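Local coordinates for catalase (Bacillus pumilus, PDB 4QOL), which breaks hydrogen peroxide down to water and oxygen at a buried heme and also shows peroxidase-like reactivity toward phenolic substrates, at residues Val451-Lys454 with Thr455-Leu458; Tyr470-Arg473 with Leu474-Leu478. All coordinates share one frame; numbering follows the deposited sequence.

Contact 1: Val451-Lys454 with Thr455-Leu458; sequences VNEK and TKLL
Lys-456 and Glu-453 run side by side, pointing the same way, and join their charged ends in a salt bridge, with NZ of Lys-456 3.1 Å from OE2 of Glu-453. The ammonium approaches OE2 on its syn side, 26° out of the carboxylate plane, and makes a weak second bond to OE1 of Glu-453. Leaving the backbone with CG anti to N (chi1 -171°), the lysine chain bends only at chi3 (-61°), which carries CE to 3.5 Å from the carbonyl O of Val-451. A water accepts from the ammonium at 2.9 Å (Lys-456 NZ to water O) and lies within bonding distance of Val-451 O and Glu-453 OE2, while Lys-449 O gives NZ a further, weak partner. Val-451 crosses the root of the lysine obliquely, its CG2 3.7 Å from Lys-456 CB. An alanine in place of Lys-456 would probably leave the Glu-453 carboxylate without its counter-charge and the water without its ammonium donor. Behind these side chains the backbone fixes the spacing: Lys-456 N meets Asn-452 O at 2.9 Å, nearly in line with the carbonyl, and Glu-453 O and Lys-454 O receive the next two amides, of Leu-457 and Leu-458. Further out, Asn-452 N binds Asp-162, Thr-455 packs on Trp-165 and Thr-169 of helix 161-169, and its OG1 bonds to Arg-388 of the second subunit. The arrangement is the N-terminal start of helix 453-466, with Asn-452 at the N-cap and an i to i+3 salt bridge on its opening turns.

Contact 2: Tyr470-Arg473 with Leu474-Leu478; sequences YGQR and LADSL
Gln-472 reaches along the helix to Asp-476 in an i to i+4 side-chain bond, one turn of helix 468-478 in the C-terminal helical region of the catalase. The regular alpha-helical ladder satisfies the backbone: the carbonyls of Tyr-470, Gly-471, Gln-472 and Arg-473 accept in turn from the amides of Leu-474, Ala-475, Asp-476 and Ser-477. Its longest rung, Leu-474 N to Tyr-470 O, measures 3.1 Å. Polar ends turned from this ladder find partners on other parts of the chain. Tyr-470 OH bonds to Thr-179 and its ring stacks on Tyr-429; Arg-473 NH2 forms a salt bridge with Glu-434, and Ser-477 OG bonds to Thr-445, both partners on helix 434-448. Leu-474 and Ala-475 bring the apolar side against Ile-460 of helix 453-466. The carboxylate of Asp-476 lies close over the backbone carbonyl of its own turn, its CG 3.0 Å from Gln-472 O, an acceptor already engaged by Asp-476 N. The glutamine chain bends at chi2 (67°) to bring its amide to this carboxylate, the two planes 39° apart. Gln-472 NE2 donates to Asp-476 OD1 at 2.9 Å, nearly within its own amide plane but from above the carboxylate plane.

Both contacts are local, on the chain's successive helices 453-466 and 468-478, their centres about 31 and 33 Å from the centre of the chain. Both are partly buried, contact 2 slightly more so, with four buried residues against three. Contact 1 opens its helix, and its side-chain chemistry is ionic and water-linked; contact 2 takes up most of the next helix and uses an amide-carboxylate bond. Their surroundings differ as well: contact 1 faces helix 161-169 and meets a second subunit, whereas no other chain of the assembly touches contact 2. The two contacts meet where Lys-456 CG packs 3.9 Å from Leu-478 CD1.

Contact 1: Val451-Lys454 with Thr455-Leu458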
ATOM      1  N   VAL A 451      39.157  -3.458  11.444  1.00 21.50           N
ATOM      2  CA  VAL A 451      38.171  -4.296  12.108  1.00 21.61           C
ATOM      3  C   VAL A 451      38.719  -4.855  13.418  1.00 21.82           C
ATOM      4  O   VAL A 451      39.937  -4.907  13.636  1.00 22.39           O
ATOM      5  CB  VAL A 451      37.656  -5.453  11.208  1.00 22.91           C
ATOM      6  CG1 VAL A 451      37.393  -4.963   9.794  1.00 22.02           C
ATOM      7  CG2 VAL A 451      38.523  -6.663  11.241  1.00 22.73           C
ATOM      8  N   ASN A 452      37.806  -5.242  14.285  1.00 21.12           N
ATOM      9  CA  ASN A 452      38.081  -5.894  15.564  1.00 24.82           C
ATOM     10  C   ASN A 452      39.204  -6.938  15.447  1.00 23.35           C
ATOM     11  O   ASN A 452      39.196  -7.747  14.524  1.00 20.90           O
ATOM     12  CB  ASN A 452      36.762  -6.564  16.041  1.00 28.62           C
ATOM     13  CG  ASN A 452      36.925  -7.494  17.257  1.00 29.06           C
ATOM     14  OD1 ASN A 452      36.707  -7.092  18.430  1.00 40.39           O
ATOM     15  ND2 ASN A 452      37.217  -8.718  16.997  1.00 23.58           N
ATOM     16  N   GLU A 453      40.129  -6.946  16.393  1.00 24.08           N
ATOM     17  CA  GLU A 453      41.329  -7.789  16.268  1.00 27.30           C
ATOM     18  C   GLU A 453      41.021  -9.288  16.219  1.00 23.88           C
ATOM     19  O   GLU A 453      41.604 -10.012  15.428  1.00 23.82           O
ATOM     20  CB  GLU A 453      42.303  -7.566  17.435  1.00 29.81           C
ATOM     21  CG  GLU A 453      43.058  -6.246  17.406  1.00 35.75           C
ATOM     22  CD  GLU A 453      43.720  -5.918  16.051  1.00 41.46           C
ATOM     23  OE1 GLU A 453      44.322  -6.802  15.392  1.00 44.70           O
ATOM     24  OE2 GLU A 453      43.637  -4.730  15.646  1.00 55.62           O
ATOM     25  N   LYS A 454      40.085  -9.757  17.020  1.00 24.66           N
ATOM     26  CA  LYS A 454      39.697 -11.157  17.011  1.00 26.69           C
ATOM     27  C   LYS A 454      39.072 -11.538  15.648  1.00 23.14           C
ATOM     28  O   LYS A 454      39.271 -12.600  15.126  1.00 21.12           O
ATOM     29  CB  LYS A 454      38.700 -11.436  18.146  1.00 32.53           C
ATOM     30  CG  LYS A 454      38.517 -12.884  18.601  1.00 40.50           C
ATOM     31  CD  LYS A 454      37.505 -12.976  19.746  1.00 45.17           C
ATOM     32  CE  LYS A 454      36.322 -12.038  19.476  1.00 49.05           C
ATOM     33  NZ  LYS A 454      35.217 -12.030  20.472  1.00 52.12           N
ATOM     34  N   THR A 455      38.215 -10.666  15.122  1.00 21.80           N
ATOM     35  CA  THR A 455      37.620 -10.914  13.807  1.00 19.12           C
ATOM     36  C   THR A 455      38.679 -10.940  12.694  1.00 18.90           C
ATOM     37  O   THR A 455      38.643 -11.800  11.821  1.00 19.47           O
ATOM     38  CB  THR A 455      36.549  -9.898  13.468  1.00 18.26           C
ATOM     39  OG1 THR A 455      35.461 -10.099  14.372  1.00 19.62           O
ATOM     40  CG2 THR A 455      36.085 -10.020  12.025  1.00 16.72           C
ATOM     41  N   LYS A 456      39.574 -10.000  12.770  1.00 19.59           N
ATOM     42  CA  LYS A 456      40.677  -9.895  11.803  1.00 20.54           C
ATOM     43  C   LYS A 456      41.539 -11.159  11.813  1.00 19.76           C
ATOM     44  O   LYS A 456      41.878 -11.697  10.758  1.00 17.90           O
ATOM     45  CB  LYS A 456      41.538  -8.688  12.170  1.00 21.18           C
ATOM     46  CG  LYS A 456      42.596  -8.336  11.142  1.00 21.31           C
ATOM     47  CD  LYS A 456      43.574  -7.288  11.730  1.00 22.36           C
ATOM     48  CE  LYS A 456      42.882  -6.017  12.091  1.00 25.40           C
ATOM     49  NZ  LYS A 456      43.858  -5.026  12.594  1.00 24.78           N
ATOM     50  N   LEU A 457      41.844 -11.655  13.004  1.00 20.20           N
ATOM     51  CA  LEU A 457      42.568 -12.954  13.152  1.00 20.31           C
ATOM     52  C   LEU A 457      41.779 -14.089  12.517  1.00 20.68           C
ATOM     53  O   LEU A 457      42.337 -14.930  11.839  1.00 20.61           O
ATOM     54  CB  LEU A 457      42.861 -13.266  14.628  1.00 21.12           C
ATOM     55  CG  LEU A 457      43.656 -14.484  15.002  1.00 22.15           C
ATOM     56  CD1 LEU A 457      45.001 -14.442  14.264  1.00 23.40           C
ATOM     57  CD2 LEU A 457      43.860 -14.573  16.519  1.00 22.72           C
ATOM     58  N   LEU A 458      40.470 -14.157  12.804  1.00 19.03           N
ATOM     59  CA  LEU A 458      39.677 -15.285  12.283  1.00 18.11           C
ATOM     60  C   LEU A 458      39.643 -15.210  10.760  1.00 17.25           C
ATOM     61  O   LEU A 458      39.755 -16.195  10.100  1.00 16.43           O
ATOM     62  CB  LEU A 458      38.260 -15.240  12.943  1.00 17.57           C
ATOM     63  CG  LEU A 458      37.343 -16.404  12.505  1.00 19.00           C
ATOM     64  CD1 LEU A 458      37.926 -17.809  12.819  1.00 19.61           C
ATOM     65  CD2 LEU A 458      35.960 -16.266  13.164  1.00 19.00           C
TER
HETATM   66  O   HOH W   1      41.935  -3.339  13.884  1.00 29.48           O

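Contact 2: Tyr470-Arg473 with Leu474-Leu478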
ATOM      1  N   TYR A 470      48.544 -17.501   0.994  1.00 21.63           N
ATOM      2  CA  TYR A 470      47.447 -16.531   1.064  1.00 19.52           C
ATOM      3  C   TYR A 470      47.347 -15.987   2.477  1.00 18.74           C
ATOM      4  O   TYR A 470      47.417 -14.777   2.691  1.00 18.77           O
ATOM      5  CB  TYR A 470      46.202 -17.314   0.622  1.00 18.38           C
ATOM      6  CG  TYR A 470      44.862 -16.559   0.438  1.00 17.91           C
ATOM      7  CD1 TYR A 470      44.758 -15.180   0.553  1.00 17.45           C
ATOM      8  CD2 TYR A 470      43.724 -17.277   0.053  1.00 17.57           C
ATOM      9  CE1 TYR A 470      43.567 -14.543   0.380  1.00 17.50           C
ATOM     10  CE2 TYR A 470      42.522 -16.638  -0.143  1.00 17.00           C
ATOM     11  CZ  TYR A 470      42.444 -15.271   0.011  1.00 16.45           C
ATOM     12  OH  TYR A 470      41.222 -14.632  -0.244  1.00 17.41           O
ATOM     13  N   GLY A 471      47.120 -16.865   3.450  1.00 18.85           N
ATOM     14  CA  GLY A 471      46.938 -16.408   4.844  1.00 20.01           C
ATOM     15  C   GLY A 471      48.125 -15.718   5.452  1.00 20.66           C
ATOM     16  O   GLY A 471      47.985 -14.684   6.116  1.00 20.87           O
ATOM     17  N   GLN A 472      49.327 -16.273   5.200  1.00 22.23           N
ATOM     18  CA  GLN A 472      50.560 -15.633   5.726  1.00 22.89           C
ATOM     19  C   GLN A 472      50.835 -14.251   5.134  1.00 21.68           C
ATOM     20  O   GLN A 472      51.214 -13.341   5.883  1.00 20.01           O
ATOM     21  CB  GLN A 472      51.764 -16.582   5.506  1.00 23.67           C
ATOM     22  CG  GLN A 472      53.023 -16.054   6.202  1.00 24.02           C
ATOM     23  CD  GLN A 472      52.875 -16.075   7.713  1.00 24.50           C
ATOM     24  OE1 GLN A 472      52.774 -17.159   8.316  1.00 26.13           O
ATOM     25  NE2 GLN A 472      52.915 -14.902   8.344  1.00 25.53           N
ATOM     26  N   ARG A 473      50.652 -14.087   3.825  1.00 21.72           N
ATOM     27  CA  ARG A 473      50.785 -12.817   3.148  1.00 23.82           C
ATOM     28  C   ARG A 473      49.831 -11.796   3.717  1.00 24.11           C
ATOM     29  O   ARG A 473      50.185 -10.629   3.911  1.00 22.77           O
ATOM     30  CB  ARG A 473      50.579 -12.948   1.626  1.00 24.95           C
ATOM     31  CG  ARG A 473      51.782 -13.553   0.932  1.00 26.48           C
ATOM     32  CD  ARG A 473      51.598 -13.850  -0.545  1.00 28.18           C
ATOM     33  NE  ARG A 473      51.592 -12.660  -1.361  1.00 29.55           N
ATOM     34  CZ  ARG A 473      51.858 -12.645  -2.669  1.00 30.72           C
ATOM     35  NH1 ARG A 473      52.134 -13.744  -3.332  1.00 32.38           N
ATOM     36  NH2 ARG A 473      51.805 -11.502  -3.327  1.00 35.32           N
ATOM     37  N   LEU A 474      48.604 -12.233   4.006  1.00 22.37           N
ATOM     38  CA  LEU A 474      47.616 -11.268   4.539  1.00 22.20           C
ATOM     39  C   LEU A 474      47.953 -10.869   5.955  1.00 20.77           C
ATOM     40  O   LEU A 474      47.890  -9.669   6.313  1.00 20.27           O
ATOM     41  CB  LEU A 474      46.206 -11.931   4.468  1.00 22.32           C
ATOM     42  CG  LEU A 474      44.949 -11.121   4.365  1.00 23.63           C
ATOM     43  CD1 LEU A 474      43.807 -11.735   5.224  1.00 24.11           C
ATOM     44  CD2 LEU A 474      45.026  -9.617   4.380  1.00 22.88           C
ATOM     45  N   ALA A 475      48.376 -11.853   6.768  1.00 19.12           N
ATOM     46  CA  ALA A 475      48.820 -11.574   8.149  1.00 19.83           C
ATOM     47  C   ALA A 475      49.945 -10.565   8.121  1.00 20.39           C
ATOM     48  O   ALA A 475      49.967  -9.624   8.929  1.00 21.52           O
ATOM     49  CB  ALA A 475      49.214 -12.853   8.884  1.00 20.78           C
ATOM     50  N   ASP A 476      50.880 -10.780   7.209  1.00 21.86           N
ATOM     51  CA  ASP A 476      52.061  -9.937   7.121  1.00 21.17           C
ATOM     52  C   ASP A 476      51.655  -8.520   6.794  1.00 21.35           C
ATOM     53  O   ASP A 476      52.106  -7.547   7.410  1.00 22.22           O
ATOM     54  CB  ASP A 476      53.004 -10.468   6.028  1.00 22.23           C
ATOM     55  CG  ASP A 476      53.717 -11.787   6.423  1.00 23.16           C
ATOM     56  OD1 ASP A 476      53.632 -12.246   7.593  1.00 24.30           O
ATOM     57  OD2 ASP A 476      54.435 -12.324   5.557  1.00 26.13           O
ATOM     58  N   SER A 477      50.774  -8.391   5.804  1.00 21.90           N
ATOM     59  CA  SER A 477      50.364  -7.076   5.293  1.00 21.95           C
ATOM     60  C   SER A 477      49.556  -6.305   6.359  1.00 23.75           C
ATOM     61  O   SER A 477      49.683  -5.087   6.530  1.00 19.90           O
ATOM     62  CB  SER A 477      49.625  -7.305   3.968  1.00 23.45           C
ATOM     63  OG  SER A 477      49.126  -6.087   3.446  1.00 28.72           O
ATOM     64  N   LEU A 478      48.803  -7.041   7.171  1.00 23.29           N
ATOM     65  CA  LEU A 478      48.093  -6.484   8.328  1.00 24.56           C
ATOM     66  C   LEU A 478      48.919  -6.255   9.628  1.00 23.75           C
ATOM     67  O   LEU A 478      48.374  -5.719  10.609  1.00 23.27           O
ATOM     68  CB  LEU A 478      46.836  -7.327   8.624  1.00 23.45           C
ATOM     69  CG  LEU A 478      45.696  -7.180   7.637  1.00 21.75           C
ATOM     70  CD1 LEU A 478      44.733  -8.351   7.832  1.00 21.71           C
ATOM     71  CD2 LEU A 478      44.980  -5.830   7.756  1.00 20.80           C
TER